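Local coordinates for geranylgeranyl pyrophosphate synthetase (Pyrococcus horikoshii, PDB 1WY0), which probably condenses isopentenyl diphosphate with allylic diphosphates to build the C20 isoprenoid geranylgeranyl diphosphate, at residues E24-A38 / A113-R127. Sequence-based numbering, arbitrary orientation.
Sequences ELIPEKDPRVLYEAA and AGDLLFSKAFEAVAR
Lys120 reaches from helix 107-126 to the end of helix 3-25, where its NZ donates to Leu25 O (3.1 Å) in the carbonyl plane, at 156° to the C=O. A bend at chi2 (-104°) turns the long chain toward that carbonyl, leaving CE at the edge of the Tyr35 ring. A water accepts from both Lys120 NZ and Lys29 NZ, bridging these like charges. Lys120 NZ also forms a salt bridge to Glu123 OE1, its hydrogen bond long and weak at 3.4 Å, and Glu123 OE2 forms another with Arg127 NH2. Arg127 NH1 makes a salt bridge to Glu24 OE2 (3.0 Å), carboxylate and guanidinium planes 61° apart. A methionine in place of Lys120 would probably leave Leu25 O without this donor and Glu123 OE1 without its cationic mate.

Apolar contacts flank these charges. Leu25 suits its place by its fork: CD2 lies over the guanidinium face of Arg127, CD1 against Ala124 CB (3.6 Å). Leu116 sets CD2 over one face of Tyr35 in a CH-pi contact, 3.9 Å from the centroid, with Lys29 CG on the opposite face; the Tyr35 hydroxyl is hydrogen-bonded to Glu151 of the second subunit. With only methyl groups at Ala37, Ala38 and Ala113, the axes of segments 32-38 and 113-126 come within 8.9 Å.

Leu25 O, Glu123 and water thus probably stabilise the buried Lys120 charge at this apolar junction beside the dimer interface.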
ATOM      1  N   GLU A  24       8.978 -17.216  -0.156  1.00 43.50           N
ATOM      2  CA  GLU A  24       8.902 -17.688  -1.526  1.00 44.28           C
ATOM      3  C   GLU A  24       8.146 -16.597  -2.276  1.00 43.68           C
ATOM      4  O   GLU A  24       8.237 -16.485  -3.499  1.00 45.07           O
ATOM      5  CB  GLU A  24       8.186 -19.039  -1.627  1.00 47.00           C
ATOM      6  CG  GLU A  24       6.676 -19.005  -1.661  1.00 50.76           C
ATOM      7  CD  GLU A  24       6.101 -20.381  -1.957  1.00 53.04           C
ATOM      8  OE1 GLU A  24       6.626 -21.368  -1.395  1.00 54.57           O
ATOM      9  OE2 GLU A  24       5.130 -20.474  -2.745  1.00 53.72           O
ATOM     10  N   LEU A  25       7.408 -15.785  -1.517  1.00 42.56           N
ATOM     11  CA  LEU A  25       6.664 -14.657  -2.069  1.00 40.86           C
ATOM     12  C   LEU A  25       7.624 -13.472  -2.197  1.00 39.99           C
ATOM     13  O   LEU A  25       7.572 -12.730  -3.174  1.00 41.36           O
ATOM     14  CB  LEU A  25       5.489 -14.279  -1.162  1.00 39.34           C
ATOM     15  CG  LEU A  25       4.182 -15.070  -1.287  1.00 39.27           C
ATOM     16  CD1 LEU A  25       3.223 -14.612  -0.217  1.00 39.33           C
ATOM     17  CD2 LEU A  25       3.562 -14.860  -2.665  1.00 41.82           C
ATOM     18  N   ILE A  26       8.492 -13.291  -1.205  1.00 38.68           N
ATOM     19  CA  ILE A  26       9.467 -12.209  -1.247  1.00 39.86           C
ATOM     20  C   ILE A  26      10.877 -12.787  -1.185  1.00 40.73           C
ATOM     21  O   ILE A  26      11.551 -12.751  -0.154  1.00 41.03           O
ATOM     22  CB  ILE A  26       9.264 -11.164  -0.099  1.00 38.76           C
ATOM     23  CG1 ILE A  26       9.295 -11.836   1.274  1.00 39.27           C
ATOM     24  CG2 ILE A  26       7.925 -10.459  -0.266  1.00 39.33           C
ATOM     25  CD1 ILE A  26       9.182 -10.844   2.419  1.00 37.68           C
ATOM     26  N   PRO A  27      11.336 -13.353  -2.308  1.00 41.73           N
ATOM     27  CA  PRO A  27      12.668 -13.923  -2.453  1.00 44.12           C
ATOM     28  C   PRO A  27      13.692 -12.858  -2.863  1.00 45.72           C
ATOM     29  O   PRO A  27      13.371 -11.706  -3.117  1.00 45.27           O
ATOM     30  CB  PRO A  27      12.589 -15.010  -3.526  1.00 43.49           C
ATOM     31  CG  PRO A  27      11.554 -14.462  -4.509  1.00 42.32           C
ATOM     32  CD  PRO A  27      10.621 -13.585  -3.550  1.00 42.26           C
ATOM     33  N   GLU A  28      14.972 -13.273  -2.883  1.00 48.44           N
ATOM     34  CA  GLU A  28      16.024 -12.345  -3.288  1.00 50.81           C
ATOM     35  C   GLU A  28      16.122 -12.238  -4.813  1.00 51.13           C
ATOM     36  O   GLU A  28      16.906 -12.911  -5.471  1.00 52.42           O
ATOM     37  CB  GLU A  28      17.350 -12.849  -2.714  1.00 53.77           C
ATOM     38  CG  GLU A  28      17.192 -13.454  -1.317  1.00 57.69           C
ATOM     39  CD  GLU A  28      18.488 -14.117  -0.908  1.00 60.71           C
ATOM     40  OE1 GLU A  28      18.724 -15.246  -1.315  1.00 61.09           O
ATOM     41  OE2 GLU A  28      19.255 -13.497  -0.171  1.00 61.83           O
ATOM     42  N   LYS A  29      15.256 -11.379  -5.380  1.00 52.22           N
ATOM     43  CA  LYS A  29      15.228 -11.226  -6.830  1.00 53.70           C
ATOM     44  C   LYS A  29      15.196  -9.751  -7.241  1.00 54.70           C
ATOM     45  O   LYS A  29      15.098  -8.845  -6.424  1.00 56.00           O
ATOM     46  CB  LYS A  29      13.988 -11.942  -7.364  1.00 52.21           C
ATOM     47  CG  LYS A  29      12.696 -11.394  -6.754  1.00 51.44           C
ATOM     48  CD  LYS A  29      11.546 -11.364  -7.762  1.00 50.80           C
ATOM     49  CE  LYS A  29      10.358 -12.225  -7.319  1.00 51.57           C
ATOM     50  NZ  LYS A  29       9.173 -11.868  -8.096  1.00 51.99           N
ATOM     51  N   ASP A  30      15.323  -9.528  -8.563  1.00 56.02           N
ATOM     52  CA  ASP A  30      15.339  -8.158  -9.065  1.00 56.85           C
ATOM     53  C   ASP A  30      13.964  -7.494  -8.952  1.00 55.56           C
ATOM     54  O   ASP A  30      12.935  -8.057  -9.298  1.00 56.31           O
ATOM     55  CB  ASP A  30      15.779  -8.192 -10.530  1.00 58.87           C
ATOM     56  CG  ASP A  30      17.257  -7.839 -10.619  1.00 61.63           C
ATOM     57  OD1 ASP A  30      18.073  -8.719 -10.344  1.00 62.30           O
ATOM     58  OD2 ASP A  30      17.574  -6.702 -10.961  1.00 63.64           O
ATOM     59  N   PRO A  31      13.973  -6.263  -8.406  1.00 53.57           N
ATOM     60  CA  PRO A  31      15.166  -5.614  -7.875  1.00 51.75           C
ATOM     61  C   PRO A  31      15.439  -6.001  -6.413  1.00 51.10           C
ATOM     62  O   PRO A  31      14.555  -6.052  -5.567  1.00 51.36           O
ATOM     63  CB  PRO A  31      14.983  -4.103  -7.992  1.00 51.45           C
ATOM     64  CG  PRO A  31      13.604  -3.834  -8.578  1.00 50.71           C
ATOM     65  CD  PRO A  31      12.912  -5.274  -8.459  1.00 51.76           C
ATOM     66  N   ARG A  32      16.726  -6.305  -6.140  1.00 51.35           N
ATOM     67  CA  ARG A  32      17.111  -6.828  -4.829  1.00 50.35           C
ATOM     68  C   ARG A  32      16.961  -5.782  -3.714  1.00 47.98           C
ATOM     69  O   ARG A  32      16.428  -6.046  -2.641  1.00 50.53           O
ATOM     70  CB  ARG A  32      18.570  -7.281  -4.908  1.00 52.05           C
ATOM     71  CG  ARG A  32      18.714  -8.779  -5.166  1.00 55.99           C
ATOM     72  CD  ARG A  32      20.073  -9.110  -5.788  1.00 57.37           C
ATOM     73  NE  ARG A  32      20.204 -10.554  -5.999  1.00 58.86           N
ATOM     74  CZ  ARG A  32      19.960 -11.012  -7.237  1.00 59.60           C
ATOM     75  NH1 ARG A  32      19.626 -10.169  -8.199  1.00 59.26           N
ATOM     76  NH2 ARG A  32      20.103 -12.311  -7.497  1.00 58.60           N
ATOM     77  N   VAL A  33      17.506  -4.580  -3.977  1.00 43.55           N
ATOM     78  CA  VAL A  33      17.411  -3.527  -2.971  1.00 42.24           C
ATOM     79  C   VAL A  33      15.978  -3.378  -2.448  1.00 38.95           C
ATOM     80  O   VAL A  33      15.728  -3.103  -1.280  1.00 40.00           O
ATOM     81  CB  VAL A  33      17.874  -2.218  -3.610  1.00 42.78           C
ATOM     82  CG1 VAL A  33      16.892  -1.789  -4.701  1.00 44.06           C
ATOM     83  CG2 VAL A  33      17.950  -1.139  -2.547  1.00 42.13           C
ATOM     84  N   LEU A  34      15.023  -3.535  -3.379  1.00 34.35           N
ATOM     85  CA  LEU A  34      13.621  -3.489  -2.991  1.00 33.12           C
ATOM     86  C   LEU A  34      13.230  -4.741  -2.204  1.00 32.21           C
ATOM     87  O   LEU A  34      12.481  -4.686  -1.237  1.00 30.47           O
ATOM     88  CB  LEU A  34      12.783  -3.395  -4.268  1.00 27.81           C
ATOM     89  CG  LEU A  34      11.291  -3.603  -4.002  1.00 28.58           C
ATOM     90  CD1 LEU A  34      10.673  -2.441  -3.223  1.00 26.54           C
ATOM     91  CD2 LEU A  34      10.479  -3.740  -5.288  1.00 24.57           C
ATOM     92  N   TYR A  35      13.738  -5.900  -2.666  1.00 31.12           N
ATOM     93  CA  TYR A  35      13.275  -7.145  -2.055  1.00 32.30           C
ATOM     94  C   TYR A  35      13.996  -7.449  -0.734  1.00 32.55           C
ATOM     95  O   TYR A  35      13.501  -8.170   0.122  1.00 33.71           O
ATOM     96  CB  TYR A  35      13.513  -8.282  -3.050  1.00 31.30           C
ATOM     97  CG  TYR A  35      12.295  -8.492  -3.877  1.00 31.75           C
ATOM     98  CD1 TYR A  35      11.295  -9.352  -3.433  1.00 31.51           C
ATOM     99  CD2 TYR A  35      12.143  -7.827  -5.094  1.00 31.91           C
ATOM    100  CE1 TYR A  35      10.149  -9.539  -4.192  1.00 31.52           C
ATOM    101  CE2 TYR A  35      11.001  -8.021  -5.858  1.00 31.76           C
ATOM    102  CZ  TYR A  35      10.010  -8.876  -5.413  1.00 30.29           C
ATOM    103  OH  TYR A  35       8.865  -9.068  -6.163  1.00 33.03           O
ATOM    104  N   GLU A  36      15.207  -6.890  -0.569  1.00 31.41           N
ATOM    105  CA  GLU A  36      15.880  -7.037   0.716  1.00 34.42           C
ATOM    106  C   GLU A  36      15.318  -6.050   1.737  1.00 33.46           C
ATOM    107  O   GLU A  36      15.222  -6.317   2.928  1.00 36.62           O
ATOM    108  CB  GLU A  36      17.374  -6.789   0.510  1.00 36.38           C
ATOM    109  CG  GLU A  36      18.217  -8.012   0.866  1.00 43.09           C
ATOM    110  CD  GLU A  36      17.636  -8.685   2.089  1.00 47.72           C
ATOM    111  OE1 GLU A  36      17.318  -7.990   3.043  1.00 49.41           O
ATOM    112  OE2 GLU A  36      17.511  -9.908   2.079  1.00 46.29           O
ATOM    113  N   ALA A  37      14.972  -4.854   1.226  1.00 30.91           N
ATOM    114  CA  ALA A  37      14.313  -3.875   2.077  1.00 30.02           C
ATOM    115  C   ALA A  37      12.980  -4.417   2.596  1.00 28.54           C
ATOM    116  O   ALA A  37      12.662  -4.336   3.775  1.00 27.81           O
ATOM    117  CB  ALA A  37      14.071  -2.612   1.251  1.00 30.39           C
ATOM    118  N   ALA A  38      12.248  -5.057   1.686  1.00 28.27           N
ATOM    119  CA  ALA A  38      10.996  -5.739   2.025  1.00 28.06           C
ATOM    120  C   ALA A  38      11.210  -6.940   2.959  1.00 29.63           C
ATOM    121  O   ALA A  38      10.394  -7.208   3.845  1.00 30.13           O
ATOM    122  CB  ALA A  38      10.298  -6.205   0.753  1.00 26.77           C
ATOM    123  N   ALA A 113       8.938  -0.515  -0.221  1.00 23.69           N
ATOM    124  CA  ALA A 113       9.027  -1.837   0.386  1.00 24.64           C
ATOM    125  C   ALA A 113       7.701  -2.146   1.081  1.00 25.68           C
ATOM    126  O   ALA A 113       7.185  -3.259   0.981  1.00 26.11           O
ATOM    127  CB  ALA A 113      10.166  -1.887   1.391  1.00 25.68           C
ATOM    128  N   GLY A 114       7.170  -1.161   1.805  1.00 25.49           N
ATOM    129  CA  GLY A 114       5.888  -1.332   2.461  1.00 21.66           C
ATOM    130  C   GLY A 114       4.837  -1.631   1.406  1.00 23.18           C
ATOM    131  O   GLY A 114       4.006  -2.498   1.608  1.00 25.08           O
ATOM    132  N   ASP A 115       4.874  -0.930   0.276  1.00 22.19           N
ATOM    133  CA  ASP A 115       3.905  -1.154  -0.800  1.00 22.67           C
ATOM    134  C   ASP A 115       4.003  -2.563  -1.361  1.00 23.61           C
ATOM    135  O   ASP A 115       2.990  -3.204  -1.642  1.00 23.88           O
ATOM    136  CB  ASP A 115       4.109  -0.157  -1.961  1.00 23.02           C
ATOM    137  CG  ASP A 115       3.686   1.253  -1.593  1.00 27.44           C
ATOM    138  OD1 ASP A 115       3.016   1.410  -0.531  1.00 23.59           O
ATOM    139  OD2 ASP A 115       4.008   2.188  -2.366  1.00 23.62           O
ATOM    140  N   LEU A 116       5.224  -3.031  -1.554  1.00 21.99           N
ATOM    141  CA  LEU A 116       5.437  -4.362  -2.095  1.00 24.83           C
ATOM    142  C   LEU A 116       4.898  -5.397  -1.118  1.00 24.74           C
ATOM    143  O   LEU A 116       4.258  -6.366  -1.509  1.00 27.20           O
ATOM    144  CB  LEU A 116       6.927  -4.632  -2.337  1.00 25.24           C
ATOM    145  CG  LEU A 116       7.097  -6.092  -2.799  1.00 26.32           C
ATOM    146  CD1 LEU A 116       6.428  -6.251  -4.153  1.00 28.02           C
ATOM    147  CD2 LEU A 116       8.546  -6.475  -2.871  1.00 27.11           C
ATOM    148  N   LEU A 117       5.196  -5.206   0.154  1.00 25.69           N
ATOM    149  CA  LEU A 117       4.710  -6.111   1.184  1.00 26.30           C
ATOM    150  C   LEU A 117       3.181  -6.171   1.182  1.00 25.65           C
ATOM    151  O   LEU A 117       2.610  -7.248   1.320  1.00 26.89           O
ATOM    152  CB  LEU A 117       5.218  -5.665   2.559  1.00 23.17           C
ATOM    153  CG  LEU A 117       6.639  -6.107   2.907  1.00 24.60           C
ATOM    154  CD1 LEU A 117       7.105  -5.407   4.193  1.00 21.87           C
ATOM    155  CD2 LEU A 117       6.675  -7.633   3.060  1.00 22.67           C
ATOM    156  N   PHE A 118       2.528  -5.022   1.026  1.00 26.19           N
ATOM    157  CA  PHE A 118       1.052  -4.964   1.018  1.00 29.09           C
ATOM    158  C   PHE A 118       0.507  -5.712  -0.206  1.00 28.64           C
ATOM    159  O   PHE A 118      -0.427  -6.507  -0.104  1.00 29.51           O
ATOM    160  CB  PHE A 118       0.558  -3.503   0.991  1.00 29.74           C
ATOM    161  CG  PHE A 118      -0.895  -3.338   1.391  1.00 34.42           C
ATOM    162  CD1 PHE A 118      -1.505  -4.257   2.212  1.00 37.74           C
ATOM    163  CD2 PHE A 118      -1.650  -2.258   0.946  1.00 40.64           C
ATOM    164  CE1 PHE A 118      -2.832  -4.121   2.592  1.00 37.94           C
ATOM    165  CE2 PHE A 118      -3.002  -2.115   1.332  1.00 41.35           C
ATOM    166  CZ  PHE A 118      -3.578  -3.053   2.156  1.00 37.23           C
ATOM    167  N   SER A 119       1.092  -5.431  -1.360  1.00 27.29           N
ATOM    168  CA  SER A 119       0.721  -6.081  -2.603  1.00 29.90           C
ATOM    169  C   SER A 119       0.903  -7.606  -2.474  1.00 30.62           C
ATOM    170  O   SER A 119       0.086  -8.384  -2.965  1.00 30.95           O
ATOM    171  CB  SER A 119       1.611  -5.548  -3.730  1.00 30.24           C
ATOM    172  OG  SER A 119       1.319  -6.180  -4.964  1.00 36.17           O
ATOM    173  N   LYS A 120       1.977  -8.032  -1.815  1.00 30.24           N
ATOM    174  CA  LYS A 120       2.131  -9.486  -1.792  1.00 31.29           C
ATOM    175  C   LYS A 120       1.191 -10.151  -0.778  1.00 31.56           C
ATOM    176  O   LYS A 120       0.808 -11.305  -0.911  1.00 32.42           O
ATOM    177  CB  LYS A 120       3.585  -9.805  -1.441  1.00 30.65           C
ATOM    178  CG  LYS A 120       4.558  -9.348  -2.530  1.00 29.92           C
ATOM    179  CD  LYS A 120       5.075 -10.515  -3.374  1.00 29.68           C
ATOM    180  CE  LYS A 120       5.957 -10.052  -4.538  1.00 30.82           C
ATOM    181  NZ  LYS A 120       6.191 -11.167  -5.453  1.00 32.33           N
ATOM    182  N   ALA A 121       0.666  -9.424   0.203  1.00 31.44           N
ATOM    183  CA  ALA A 121      -0.353  -9.977   1.076  1.00 32.13           C
ATOM    184  C   ALA A 121      -1.543 -10.448   0.235  1.00 32.09           C
ATOM    185  O   ALA A 121      -2.122 -11.502   0.497  1.00 33.50           O
ATOM    186  CB  ALA A 121      -0.800  -8.928   2.085  1.00 30.51           C
ATOM    187  N   PHE A 122      -1.918  -9.653  -0.762  1.00 32.61           N
ATOM    188  CA  PHE A 122      -3.039 -10.039  -1.605  1.00 33.53           C
ATOM    189  C   PHE A 122      -2.613 -11.084  -2.633  1.00 34.78           C
ATOM    190  O   PHE A 122      -3.410 -11.878  -3.115  1.00 34.74           O
ATOM    191  CB  PHE A 122      -3.554  -8.788  -2.317  1.00 32.92           C
ATOM    192  CG  PHE A 122      -4.339  -7.945  -1.356  1.00 34.10           C
ATOM    193  CD1 PHE A 122      -5.657  -8.281  -1.067  1.00 31.45           C
ATOM    194  CD2 PHE A 122      -3.754  -6.835  -0.769  1.00 32.85           C
ATOM    195  CE1 PHE A 122      -6.387  -7.501  -0.181  1.00 30.79           C
ATOM    196  CE2 PHE A 122      -4.493  -6.060   0.120  1.00 34.06           C
ATOM    197  CZ  PHE A 122      -5.810  -6.389   0.417  1.00 32.97           C
ATOM    198  N   GLU A 123      -1.330 -11.146  -2.977  1.00 35.82           N
ATOM    199  CA  GLU A 123      -0.973 -12.219  -3.859  1.00 38.11           C
ATOM    200  C   GLU A 123      -1.016 -13.508  -3.085  1.00 39.00           C
ATOM    201  O   GLU A 123      -1.361 -14.559  -3.608  1.00 38.33           O
ATOM    202  CB  GLU A 123       0.437 -11.990  -4.373  1.00 39.39           C
ATOM    203  CG  GLU A 123       0.759 -12.927  -5.530  1.00 43.16           C
ATOM    204  CD  GLU A 123       2.255 -13.057  -5.682  1.00 45.97           C
ATOM    205  OE1 GLU A 123       2.945 -12.059  -5.564  1.00 46.59           O
ATOM    206  OE2 GLU A 123       2.719 -14.161  -5.954  1.00 49.36           O
ATOM    207  N   ALA A 124      -0.762 -13.428  -1.780  1.00 38.43           N
ATOM    208  CA  ALA A 124      -0.883 -14.582  -0.888  1.00 39.41           C
ATOM    209  C   ALA A 124      -2.349 -14.983  -0.756  1.00 40.23           C
ATOM    210  O   ALA A 124      -2.674 -16.163  -0.727  1.00 40.19           O
ATOM    211  CB  ALA A 124      -0.313 -14.249   0.489  1.00 36.43           C
ATOM    212  N   VAL A 125      -3.231 -13.994  -0.666  1.00 41.62           N
ATOM    213  CA  VAL A 125      -4.657 -14.262  -0.557  1.00 43.57           C
ATOM    214  C   VAL A 125      -5.150 -15.002  -1.797  1.00 45.44           C
ATOM    215  O   VAL A 125      -5.958 -15.918  -1.698  1.00 46.84           O
ATOM    216  CB  VAL A 125      -5.466 -12.959  -0.423  1.00 43.45           C
ATOM    217  CG1 VAL A 125      -6.954 -13.253  -0.520  1.00 44.04           C
ATOM    218  CG2 VAL A 125      -5.158 -12.294   0.904  1.00 45.30           C
ATOM    219  N   ALA A 126      -4.664 -14.591  -2.963  1.00 45.57           N
ATOM    220  CA  ALA A 126      -5.063 -15.210  -4.214  1.00 47.11           C
ATOM    221  C   ALA A 126      -4.616 -16.672  -4.295  1.00 49.34           C
ATOM    222  O   ALA A 126      -5.388 -17.526  -4.720  1.00 50.04           O
ATOM    223  CB  ALA A 126      -4.501 -14.412  -5.388  1.00 44.83           C
ATOM    224  N   ARG A 127      -3.380 -16.959  -3.886  1.00 50.08           N
ATOM    225  CA  ARG A 127      -2.854 -18.328  -3.913  1.00 51.33           C
ATOM    226  C   ARG A 127      -3.564 -19.302  -2.971  1.00 52.88           C
ATOM    227  O   ARG A 127      -3.307 -20.502  -3.017  1.00 54.70           O
ATOM    228  CB  ARG A 127      -1.360 -18.344  -3.571  1.00 49.63           C
ATOM    229  CG  ARG A 127      -0.460 -17.691  -4.595  1.00 47.84           C
ATOM    230  CD  ARG A 127       0.988 -17.984  -4.271  1.00 48.33           C
ATOM    231  NE  ARG A 127       1.908 -17.380  -5.226  1.00 47.45           N
ATOM    232  CZ  ARG A 127       3.222 -17.566  -5.208  1.00 48.37           C
ATOM    233  NH1 ARG A 127       3.770 -18.344  -4.285  1.00 48.13           N
ATOM    234  NH2 ARG A 127       3.992 -16.962  -6.102  1.00 50.43           N
TER
HETATM  235  O   HOH W   1       7.079 -10.390  -8.113  1.00 49.94           O